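Ent-copalyl diphosphate synthase (Streptomyces platensis, PDB 5BP8) belongs to the largely helical terpene synthase superfamily, with a region related to the C-terminal domain of squalene-hopene cyclase. Local coordinates at residues Gly62-Leu76 against Ala111-Thr124. Sequence-based numbering, arbitrary orientation.
Sequences GSWGAPDGYGLVPTL and ALRDGLLAGPVPDT
Y70 lays one ring face against P122: P122 CG stands 3.6 Å from the centroid of the Y70 ring and 5° off its normal, a centred CH-pi contact. Placing CG of Y70 anti to its own carbonyl carbon (chi1 -80°) brings the ring back to this proline although the CB points away from 111-124. The phenol OH bonds to H496. Beside it, G69 fits close to the opposing backbone, its CA 3.3 Å from P120 O in a CA-H...O contact.

L72 works with both methyls. CD2 touches V121 CG2 at 3.7 Å, while CD1 meets L117 CD2 at 4.0 Å, the two leucine side chains crossing at about a right angle. L116 points toward 62-76, CD1 lying 3.5 Å from T75 OG1 and CD2 against L72 N.

T75 splits its roles: CG2 packs on L112 CG at 3.7 Å, whereas OG1 donates to G71 O (2.6 Å) and accepts from W64 N in a nearly straight bond. T75 N reaches the same carbonyl from the opposite face.

The start of helix 72-86 thus packs antiparallel (167°) on the end of helix 98-116. Q58, G62 and W64 fit the QW motif of terpene cyclases, G62 O bonding Q58 NE2. With no hydrogen bond between the segments, cohesion probably rests mainly on buried apolar surface, while the T75 hydroxyl, covered by L116 CD1, is satisfied within 62-76.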
loop_
_atom_site.group_PDB
_atom_site.type_symbol
_atom_site.label_atom_id
_atom_site.label_comp_id
_atom_site.label_asym_id
_atom_site.label_seq_id
_atom_site.Cartn_x
_atom_site.Cartn_y
_atom_site.Cartn_z
ATOM N N GLY A 62 -6.154 -17.583 -15.524
ATOM C CA GLY A 62 -6.865 -18.118 -14.358
ATOM C C GLY A 62 -6.549 -17.432 -13.035
ATOM O O GLY A 62 -7.321 -17.513 -12.079
ATOM N N SER A 63 -5.400 -16.753 -12.958
ATOM C CA SER A 63 -5.034 -16.010 -11.777
ATOM C C SER A 63 -5.758 -14.679 -11.685
ATOM O O SER A 63 -6.384 -14.228 -12.643
ATOM C CB SER A 63 -3.506 -15.715 -11.785
ATOM O OG SER A 63 -3.150 -14.791 -12.786
ATOM N N TRP A 64 -5.637 -14.045 -10.521
ATOM C CA TRP A 64 -5.874 -12.640 -10.365
ATOM C C TRP A 64 -4.571 -11.946 -9.992
ATOM O O TRP A 64 -3.613 -12.583 -9.544
ATOM C CB TRP A 64 -6.886 -12.372 -9.269
ATOM C CG TRP A 64 -8.339 -12.713 -9.570
ATOM C CD1 TRP A 64 -9.317 -11.830 -9.880
ATOM C CD2 TRP A 64 -8.953 -14.008 -9.556
ATOM N NE1 TRP A 64 -10.519 -12.482 -10.076
ATOM C CE2 TRP A 64 -10.320 -13.828 -9.875
ATOM C CE3 TRP A 64 -8.482 -15.306 -9.324
ATOM C CZ2 TRP A 64 -11.217 -14.895 -9.949
ATOM C CZ3 TRP A 64 -9.398 -16.376 -9.391
ATOM C CH2 TRP A 64 -10.747 -16.151 -9.690
ATOM N N GLY A 65 -4.529 -10.644 -10.201
ATOM C CA GLY A 65 -3.366 -9.849 -9.772
ATOM C C GLY A 65 -2.192 -9.766 -10.721
ATOM O O GLY A 65 -2.271 -10.091 -11.921
ATOM N N ALA A 66 -1.110 -9.243 -10.174
ATOM C CA ALA A 66 0.063 -8.885 -10.948
ATOM C C ALA A 66 1.038 -10.071 -11.131
ATOM O O ALA A 66 0.841 -11.143 -10.547
ATOM C CB ALA A 66 0.743 -7.705 -10.250
ATOM N N PRO A 67 2.115 -9.883 -11.922
ATOM C CA PRO A 67 3.083 -10.944 -12.142
ATOM C C PRO A 67 4.006 -11.240 -10.971
ATOM O O PRO A 67 3.872 -10.650 -9.877
ATOM C CB PRO A 67 3.888 -10.434 -13.349
ATOM C CG PRO A 67 3.044 -9.402 -13.970
ATOM C CD PRO A 67 2.359 -8.755 -12.836
ATOM N N ASP A 68 4.936 -12.163 -11.189
ATOM C CA ASP A 68 6.067 -12.400 -10.280
ATOM C C ASP A 68 5.661 -12.903 -8.887
ATOM O O ASP A 68 6.352 -12.695 -7.873
ATOM C CB ASP A 68 6.955 -11.139 -10.177
ATOM C CG ASP A 68 7.523 -10.710 -11.507
ATOM O OD1 ASP A 68 7.709 -11.579 -12.360
ATOM O OD2 ASP A 68 7.757 -9.507 -11.721
ATOM N N GLY A 69 4.502 -13.546 -8.826
ATOM C CA GLY A 69 4.019 -14.090 -7.590
ATOM C C GLY A 69 3.061 -13.175 -6.861
ATOM O O GLY A 69 2.490 -13.582 -5.857
ATOM N N TYR A 70 2.842 -11.955 -7.371
ATOM C CA TYR A 70 1.915 -11.052 -6.735
ATOM C C TYR A 70 0.480 -11.586 -6.975
ATOM O O TYR A 70 -0.486 -11.051 -6.429
ATOM C CB TYR A 70 2.049 -9.636 -7.244
ATOM C CG TYR A 70 3.214 -8.893 -6.598
ATOM C CD1 TYR A 70 3.061 -8.260 -5.378
ATOM C CD2 TYR A 70 4.467 -8.877 -7.184
ATOM C CE1 TYR A 70 4.115 -7.599 -4.755
ATOM C CE2 TYR A 70 5.525 -8.186 -6.592
ATOM C CZ TYR A 70 5.351 -7.564 -5.370
ATOM O OH TYR A 70 6.388 -6.889 -4.746
ATOM N N GLY A 71 0.353 -12.583 -7.846
ATOM C CA GLY A 71 -0.970 -13.234 -8.044
ATOM C C GLY A 71 -1.357 -14.219 -6.961
ATOM O O GLY A 71 -2.533 -14.618 -6.855
ATOM N N LEU A 72 -0.403 -14.664 -6.149
ATOM C CA LEU A 72 -0.688 -15.785 -5.227
ATOM C C LEU A 72 -1.741 -15.392 -4.180
ATOM O O LEU A 72 -2.805 -16.039 -4.057
ATOM C CB LEU A 72 0.591 -16.274 -4.550
ATOM C CG LEU A 72 0.411 -17.357 -3.463
ATOM C CD1 LEU A 72 -0.319 -18.568 -4.009
ATOM C CD2 LEU A 72 1.758 -17.740 -2.885
ATOM N N VAL A 73 -1.484 -14.309 -3.440
ATOM C CA VAL A 73 -2.457 -13.914 -2.413
ATOM C C VAL A 73 -3.862 -13.569 -2.960
ATOM O O VAL A 73 -4.883 -14.096 -2.475
ATOM C CB VAL A 73 -1.905 -12.793 -1.527
ATOM C CG1 VAL A 73 -3.008 -12.151 -0.716
ATOM C CG2 VAL A 73 -0.774 -13.345 -0.651
ATOM N N PRO A 74 -3.948 -12.701 -3.989
ATOM C CA PRO A 74 -5.301 -12.427 -4.449
ATOM C C PRO A 74 -6.024 -13.623 -5.103
ATOM O O PRO A 74 -7.267 -13.715 -4.992
ATOM C CB PRO A 74 -5.109 -11.280 -5.445
ATOM C CG PRO A 74 -3.692 -11.357 -5.854
ATOM C CD PRO A 74 -2.960 -11.866 -4.658
ATOM N N THR A 75 -5.286 -14.528 -5.732
ATOM C CA THR A 75 -5.900 -15.729 -6.329
ATOM C C THR A 75 -6.417 -16.632 -5.223
ATOM O O THR A 75 -7.577 -17.139 -5.263
ATOM C CB THR A 75 -4.935 -16.463 -7.285
ATOM O OG1 THR A 75 -4.515 -15.575 -8.320
ATOM C CG2 THR A 75 -5.634 -17.679 -7.910
ATOM N N LEU A 76 -5.606 -16.810 -4.192
ATOM C CA LEU A 76 -6.083 -17.528 -2.993
ATOM C C LEU A 76 -7.379 -16.927 -2.440
ATOM O O LEU A 76 -8.335 -17.662 -2.165
ATOM C CB LEU A 76 -5.018 -17.589 -1.901
ATOM C CG LEU A 76 -3.828 -18.537 -2.164
ATOM C CD1 LEU A 76 -2.769 -18.223 -1.123
ATOM C CD2 LEU A 76 -4.267 -19.996 -2.148
ATOM N N ALA A 111 -4.729 -22.180 -11.924
ATOM C CA ALA A 111 -3.620 -21.248 -11.786
ATOM C C ALA A 111 -2.803 -21.459 -10.505
ATOM O O ALA A 111 -1.578 -21.316 -10.526
ATOM C CB ALA A 111 -4.102 -19.791 -11.889
ATOM N N LEU A 112 -3.475 -21.749 -9.398
ATOM C CA LEU A 112 -2.789 -22.068 -8.141
ATOM C C LEU A 112 -1.914 -23.330 -8.281
ATOM O O LEU A 112 -0.710 -23.336 -7.954
ATOM C CB LEU A 112 -3.789 -22.249 -7.005
ATOM C CG LEU A 112 -4.489 -20.966 -6.538
ATOM C CD1 LEU A 112 -5.668 -21.299 -5.631
ATOM C CD2 LEU A 112 -3.501 -20.068 -5.823
ATOM N N ARG A 113 -2.517 -24.385 -8.785
ATOM C CA ARG A 113 -1.840 -25.673 -8.937
ATOM C C ARG A 113 -0.741 -25.651 -9.978
ATOM O O ARG A 113 0.281 -26.314 -9.779
ATOM C CB ARG A 113 -2.878 -26.740 -9.299
ATOM C CG ARG A 113 -2.397 -28.195 -9.244
ATOM C CD ARG A 113 -3.595 -29.089 -8.886
ATOM N NE ARG A 113 -3.349 -30.534 -9.052
ATOM C CZ ARG A 113 -3.507 -31.209 -10.199
ATOM N NH1 ARG A 113 -3.882 -30.588 -11.313
ATOM N NH2 ARG A 113 -3.278 -32.516 -10.231
ATOM N N ASP A 114 -0.934 -24.901 -11.066
ATOM C CA ASP A 114 -0.043 -24.943 -12.211
ATOM C C ASP A 114 1.153 -23.996 -12.101
ATOM O O ASP A 114 2.037 -24.051 -12.929
ATOM C CB ASP A 114 -0.778 -24.657 -13.519
ATOM C CG ASP A 114 -1.794 -25.751 -13.889
ATOM O OD1 ASP A 114 -1.785 -26.850 -13.271
ATOM O OD2 ASP A 114 -2.616 -25.484 -14.803
ATOM N N GLY A 115 1.173 -23.095 -11.128
ATOM C CA GLY A 115 2.331 -22.217 -11.018
ATOM C C GLY A 115 2.403 -21.339 -9.789
ATOM O O GLY A 115 3.491 -21.075 -9.276
ATOM N N LEU A 116 1.274 -20.845 -9.317
ATOM C CA LEU A 116 1.334 -19.852 -8.255
ATOM C C LEU A 116 1.833 -20.459 -6.942
ATOM O O LEU A 116 2.586 -19.796 -6.216
ATOM C CB LEU A 116 -0.009 -19.163 -8.028
ATOM C CG LEU A 116 -0.470 -18.186 -9.118
ATOM C CD1 LEU A 116 -1.966 -17.913 -8.904
ATOM C CD2 LEU A 116 0.310 -16.894 -9.175
ATOM N N LEU A 117 1.381 -21.662 -6.607
ATOM C CA LEU A 117 1.725 -22.243 -5.295
ATOM C C LEU A 117 3.210 -22.590 -5.209
ATOM O O LEU A 117 3.789 -22.608 -4.113
ATOM C CB LEU A 117 0.869 -23.454 -4.981
ATOM C CG LEU A 117 -0.558 -23.055 -4.567
ATOM C CD1 LEU A 117 -1.409 -24.291 -4.675
ATOM C CD2 LEU A 117 -0.660 -22.421 -3.184
ATOM N N ALA A 118 3.804 -22.833 -6.358
ATOM C CA ALA A 118 5.207 -23.221 -6.459
ATOM C C ALA A 118 6.124 -22.097 -6.884
ATOM O O ALA A 118 7.354 -22.312 -6.960
ATOM C CB ALA A 118 5.344 -24.356 -7.464
ATOM N N GLY A 119 5.558 -20.911 -7.171
ATOM C CA GLY A 119 6.325 -19.784 -7.742
ATOM C C GLY A 119 6.830 -18.889 -6.633
ATOM O O GLY A 119 6.735 -19.253 -5.444
ATOM N N PRO A 120 7.365 -17.710 -7.003
ATOM C CA PRO A 120 7.860 -16.773 -5.990
ATOM C C PRO A 120 6.750 -16.271 -5.105
ATOM O O PRO A 120 5.573 -16.183 -5.534
ATOM C CB PRO A 120 8.474 -15.609 -6.803
ATOM C CG PRO A 120 8.261 -15.915 -8.237
ATOM C CD PRO A 120 7.438 -17.165 -8.378
ATOM N N VAL A 121 7.104 -15.930 -3.873
ATOM C CA VAL A 121 6.141 -15.363 -2.952
ATOM C C VAL A 121 6.703 -14.013 -2.527
ATOM O O VAL A 121 7.636 -13.955 -1.739
ATOM C CB VAL A 121 5.875 -16.256 -1.728
ATOM C CG1 VAL A 121 4.865 -15.580 -0.788
ATOM C CG2 VAL A 121 5.384 -17.651 -2.147
ATOM N N PRO A 122 6.156 -12.919 -3.083
ATOM C CA PRO A 122 6.625 -11.618 -2.638
ATOM C C PRO A 122 6.271 -11.335 -1.194
ATOM O O PRO A 122 5.307 -11.897 -0.636
ATOM C CB PRO A 122 5.905 -10.621 -3.552
ATOM C CG PRO A 122 4.953 -11.402 -4.404
ATOM C CD PRO A 122 5.237 -12.854 -4.233
ATOM N N ASP A 123 7.053 -10.449 -0.582
ATOM C CA ASP A 123 6.860 -10.132 0.815
ATOM C C ASP A 123 5.804 -9.059 0.985
ATOM O O ASP A 123 6.088 -7.915 1.372
ATOM C CB ASP A 123 8.199 -9.745 1.444
ATOM C CG ASP A 123 9.166 -10.911 1.505
ATOM O OD1 ASP A 123 8.768 -12.033 1.901
ATOM O OD2 ASP A 123 10.344 -10.702 1.169
ATOM N N THR A 124 4.550 -9.438 0.705
ATOM C CA THR A 124 3.444 -8.563 0.951
ATOM C C THR A 124 3.143 -8.649 2.442
ATOM O O THR A 124 3.630 -9.538 3.165
ATOM C CB THR A 124 2.205 -8.943 0.106
ATOM O OG1 THR A 124 1.949 -10.332 0.239
ATOM C CG2 THR A 124 2.398 -8.606 -1.351
#